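Local coordinates for protein beta-1,4-mannanase (Aplysia kurodai, PDB 3VUP) that probably hydrolyses the beta-1,4-mannosidic linkages of mannan as a digestive enzyme of the common sea hare, at residues G35-N40 / M92-D97. Sequence-based numbering, arbitrary orientation. Where two conformers were deposited one is given.
Sequences GQWQRN and MKDLLD
Trp37 donates its indole NE1 to Asp94 OD2 at 2.8 Å in a nearly straight bond, 174° at the hydrogen. The oxygen lies in the plane of the ring, at its edge, and accepts the N-H through its anti lone pair, while the carboxylate plane stands 78° from the indole. Gln38 adds a weak second bond: its NE2 comes to 3.4 Å from the same Asp94 OD2, strongly bent, from a chain that folds at chi2 to bring the amide across. The six-membered end of the indole runs on past the carboxylate along the facing helix. Trp37 CZ2 sits 3.7 Å from Leu95 CA, with Leu95 N and CB over one ring face, and Leu95 CD1 comes in from that same side, displaced past the ring edge, 4.0 Å from Trp37 CH2. With CG turned away from the backbone N, the Trp37 indole reaches across to helix 88-101.

The two helices, 36-53 and 88-101, are neighbours in the outer layer of a TIM barrel; the first connects strands 18-22 and 58-65, the second leads into strand 105-112. Their local axes run at 33° to each other, 10.5 Å apart.

Further out, Lys41 forms a salt bridge with Asp94 OD2, so this oxygen meets the indole N-H, more weakly the amide, and the Lys41 ammonium, which would probably favour the ionised carboxylate. Phe32 lies nearly parallel to the Trp37 ring, and Leu95 also touches Phe48 of helix 36-53 and Val106 of barrel strand 105-112. Gly35 occupies the N-cap of helix 36-53, its N hydrogen-bonded to Thr87 OG1.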
ATOM      1  N   GLY A  35     -14.260   8.446 -16.610  1.00  9.90           N
ATOM      2  CA  GLY A  35     -13.672   9.606 -17.259  1.00 10.41           C
ATOM      3  C   GLY A  35     -12.793  10.471 -16.372  1.00 10.08           C
ATOM      4  O   GLY A  35     -12.309  11.514 -16.806  1.00 10.41           O
ATOM      5  N   GLN A  36     -12.563  10.038 -15.139  1.00  9.09           N
ATOM      6  CA  GLN A  36     -11.922  10.895 -14.150  1.00  9.35           C
ATOM      7  C   GLN A  36     -10.412  11.023 -14.320  1.00  9.15           C
ATOM      8  O   GLN A  36      -9.824  12.040 -13.949  1.00  9.83           O
ATOM      9  CB  GLN A  36     -12.264  10.409 -12.739  1.00 10.13           C
ATOM     10  CG  GLN A  36     -13.751  10.534 -12.454  1.00 10.93           C
ATOM     11  CD  GLN A  36     -14.208   9.864 -11.167  1.00 11.82           C
ATOM     12  OE1 GLN A  36     -15.026  10.421 -10.444  1.00 14.28           O
ATOM     13  NE2 GLN A  36     -13.707   8.664 -10.886  1.00 10.79           N
ATOM     14  N   TRP A  37      -9.778   9.990 -14.865  1.00  8.15           N
ATOM     15  CA  TRP A  37      -8.334  10.035 -15.061  1.00  8.43           C
ATOM     16  C   TRP A  37      -7.944  11.087 -16.089  1.00  9.08           C
ATOM     17  O   TRP A  37      -7.054  11.905 -15.847  1.00  9.55           O
ATOM     18  CB  TRP A  37      -7.775   8.660 -15.432  1.00  8.71           C
ATOM     19  CG  TRP A  37      -6.415   8.728 -16.055  1.00  8.88           C
ATOM     20  CD1 TRP A  37      -6.118   8.542 -17.371  1.00  9.97           C
ATOM     21  CD2 TRP A  37      -5.170   9.027 -15.401  1.00  8.90           C
ATOM     22  NE1 TRP A  37      -4.775   8.699 -17.583  1.00  9.78           N
ATOM     23  CE2 TRP A  37      -4.166   8.993 -16.392  1.00  9.16           C
ATOM     24  CE3 TRP A  37      -4.806   9.312 -14.081  1.00  9.94           C
ATOM     25  CZ2 TRP A  37      -2.825   9.233 -16.106  1.00  9.93           C
ATOM     26  CZ3 TRP A  37      -3.467   9.550 -13.800  1.00 10.72           C
ATOM     27  CH2 TRP A  37      -2.497   9.510 -14.809  1.00 10.82           C
ATOM     28  N   GLN A  38      -8.617  11.089 -17.232  1.00  9.90           N
ATOM     29  CA  GLN A  38      -8.278  12.081 -18.242  1.00 12.07           C
ATOM     30  C   GLN A  38      -8.543  13.503 -17.736  1.00 12.09           C
ATOM     31  O   GLN A  38      -7.843  14.438 -18.121  1.00 12.99           O
ATOM     32  CB  GLN A  38      -8.995  11.801 -19.565  1.00 13.73           C
ATOM     33  CG  GLN A  38      -8.519  10.536 -20.277  1.00 15.61           C
ATOM     34  CD  GLN A  38      -7.044  10.568 -20.663  1.00 16.85           C
ATOM     35  OE1 GLN A  38      -6.452  11.636 -20.848  1.00 17.68           O
ATOM     36  NE2 GLN A  38      -6.447   9.389 -20.794  1.00 16.69           N
ATOM     37  N   ARG A  39      -9.533  13.660 -16.856  1.00 11.81           N
ATOM     38  CA  ARG A  39      -9.817  14.967 -16.276  0.52 12.25           C
ATOM     39  C   ARG A  39      -8.739  15.421 -15.296  1.00 11.88           C
ATOM     40  O   ARG A  39      -8.456  16.617 -15.190  1.00 12.91           O
ATOM     41  CB  ARG A  39     -11.193  14.981 -15.610  0.52 13.23           C
ATOM     42  CG  ARG A  39     -12.343  15.001 -16.605  0.52 14.23           C
ATOM     43  CD  ARG A  39     -13.678  15.250 -15.921  0.52 16.19           C
ATOM     44  NE  ARG A  39     -14.146  14.078 -15.189  0.52 18.12           N
ATOM     45  CZ  ARG A  39     -14.910  13.127 -15.717  0.52 19.29           C
ATOM     46  NH1 ARG A  39     -15.292  13.210 -16.985  0.52 19.94           N
ATOM     47  NH2 ARG A  39     -15.292  12.095 -14.980  0.52 19.27           N
ATOM     48  N   ASN A  40      -8.128  14.473 -14.590  1.00 10.59           N
ATOM     49  CA  ASN A  40      -7.113  14.795 -13.580  1.00 10.22           C
ATOM     50  C   ASN A  40      -5.668  14.665 -14.061  1.00 10.34           C
ATOM     51  O   ASN A  40      -4.742  15.071 -13.356  1.00  9.94           O
ATOM     52  CB  ASN A  40      -7.281  13.911 -12.336  1.00 10.97           C
ATOM     53  CG  ASN A  40      -8.441  14.337 -11.441  1.00 13.90           C
ATOM     54  OD1 ASN A  40      -8.268  15.118 -10.505  1.00 15.95           O
ATOM     55  ND2 ASN A  40      -9.618  13.777 -11.694  1.00 15.08           N
ATOM     56  N   MET A  92      -6.146   2.906 -16.083  1.00  7.41           N
ATOM     57  CA  MET A  92      -5.074   2.248 -15.350  1.00  7.67           C
ATOM     58  C   MET A  92      -3.861   2.010 -16.252  1.00  8.39           C
ATOM     59  O   MET A  92      -2.717   2.200 -15.827  1.00  8.54           O
ATOM     60  CB  MET A  92      -5.570   0.953 -14.708  1.00  7.82           C
ATOM     61  CG  MET A  92      -6.630   1.178 -13.620  1.00  8.11           C
ATOM     62  SD  MET A  92      -6.070   2.198 -12.229  1.00  9.14           S
ATOM     63  CE  MET A  92      -4.805   1.151 -11.508  1.00 10.49           C
ATOM     64  N   LYS A  93      -4.102   1.636 -17.506  1.00  8.36           N
ATOM     65  CA  LYS A  93      -3.004   1.475 -18.447  1.00  8.85           C
ATOM     66  C   LYS A  93      -2.308   2.807 -18.713  1.00  8.24           C
ATOM     67  O   LYS A  93      -1.082   2.875 -18.731  1.00  8.54           O
ATOM     68  CB  LYS A  93      -3.476   0.840 -19.758  1.00 11.04           C
ATOM     69  CG  LYS A  93      -2.403   0.872 -20.849  0.58 13.47           C
ATOM     70  CD  LYS A  93      -2.511  -0.274 -21.834  0.58 15.38           C
ATOM     71  CE  LYS A  93      -1.231  -0.391 -22.657  0.58 16.29           C
ATOM     72  NZ  LYS A  93      -0.874   0.885 -23.343  0.58 16.64           N
ATOM     73  N   ASP A  94      -3.089   3.866 -18.903  1.00  8.51           N
ATOM     74  CA  ASP A  94      -2.507   5.168 -19.184  1.00  8.78           C
ATOM     75  C   ASP A  94      -1.726   5.720 -17.993  1.00  8.58           C
ATOM     76  O   ASP A  94      -0.700   6.382 -18.172  1.00  8.57           O
ATOM     77  CB  ASP A  94      -3.575   6.159 -19.642  1.00  9.74           C
ATOM     78  CG  ASP A  94      -2.982   7.348 -20.364  1.00 10.88           C
ATOM     79  OD1 ASP A  94      -2.170   7.138 -21.290  1.00 11.58           O
ATOM     80  OD2 ASP A  94      -3.316   8.492 -20.001  1.00 11.35           O
ATOM     81  N   LEU A  95      -2.215   5.457 -16.786  1.00  8.32           N
ATOM     82  CA  LEU A  95      -1.475   5.802 -15.581  1.00  7.81           C
ATOM     83  C   LEU A  95      -0.076   5.197 -15.647  1.00  7.71           C
ATOM     84  O   LEU A  95       0.926   5.879 -15.428  1.00  7.80           O
ATOM     85  CB  LEU A  95      -2.207   5.272 -14.347  1.00  8.42           C
ATOM     86  CG  LEU A  95      -1.393   5.220 -13.048  1.00  8.44           C
ATOM     87  CD1 LEU A  95      -0.991   6.607 -12.558  1.00  9.17           C
ATOM     88  CD2 LEU A  95      -2.186   4.476 -11.990  1.00  8.49           C
ATOM     89  N   LEU A  96      -0.016   3.906 -15.955  1.00  7.36           N
ATOM     90  CA  LEU A  96       1.258   3.200 -15.996  1.00  7.41           C
ATOM     91  C   LEU A  96       2.133   3.643 -17.171  1.00  7.42           C
ATOM     92  O   LEU A  96       3.347   3.759 -17.029  1.00  7.66           O
ATOM     93  CB  LEU A  96       1.027   1.684 -15.996  1.00  7.50           C
ATOM     94  CG  LEU A  96       0.345   1.136 -14.738  1.00  7.49           C
ATOM     95  CD1 LEU A  96      -0.010  -0.324 -14.922  1.00  9.30           C
ATOM     96  CD2 LEU A  96       1.234   1.310 -13.515  1.00  9.36           C
ATOM     97  N   ASP A  97       1.521   3.893 -18.325  1.00  8.12           N
ATOM     98  CA  ASP A  97       2.271   4.417 -19.467  1.00  9.11           C
ATOM     99  C   ASP A  97       2.872   5.786 -19.132  1.00  8.96           C
ATOM    100  O   ASP A  97       3.997   6.100 -19.521  1.00  9.96           O
ATOM    101  CB  ASP A  97       1.375   4.537 -20.701  1.00  9.28           C
ATOM    102  CG  ASP A  97       0.973   3.195 -21.285  1.00 10.51           C
ATOM    103  OD1 ASP A  97       1.634   2.172 -21.001  1.00 11.18           O
ATOM    104  OD2 ASP A  97      -0.011   3.180 -22.054  1.00 11.81           O
TER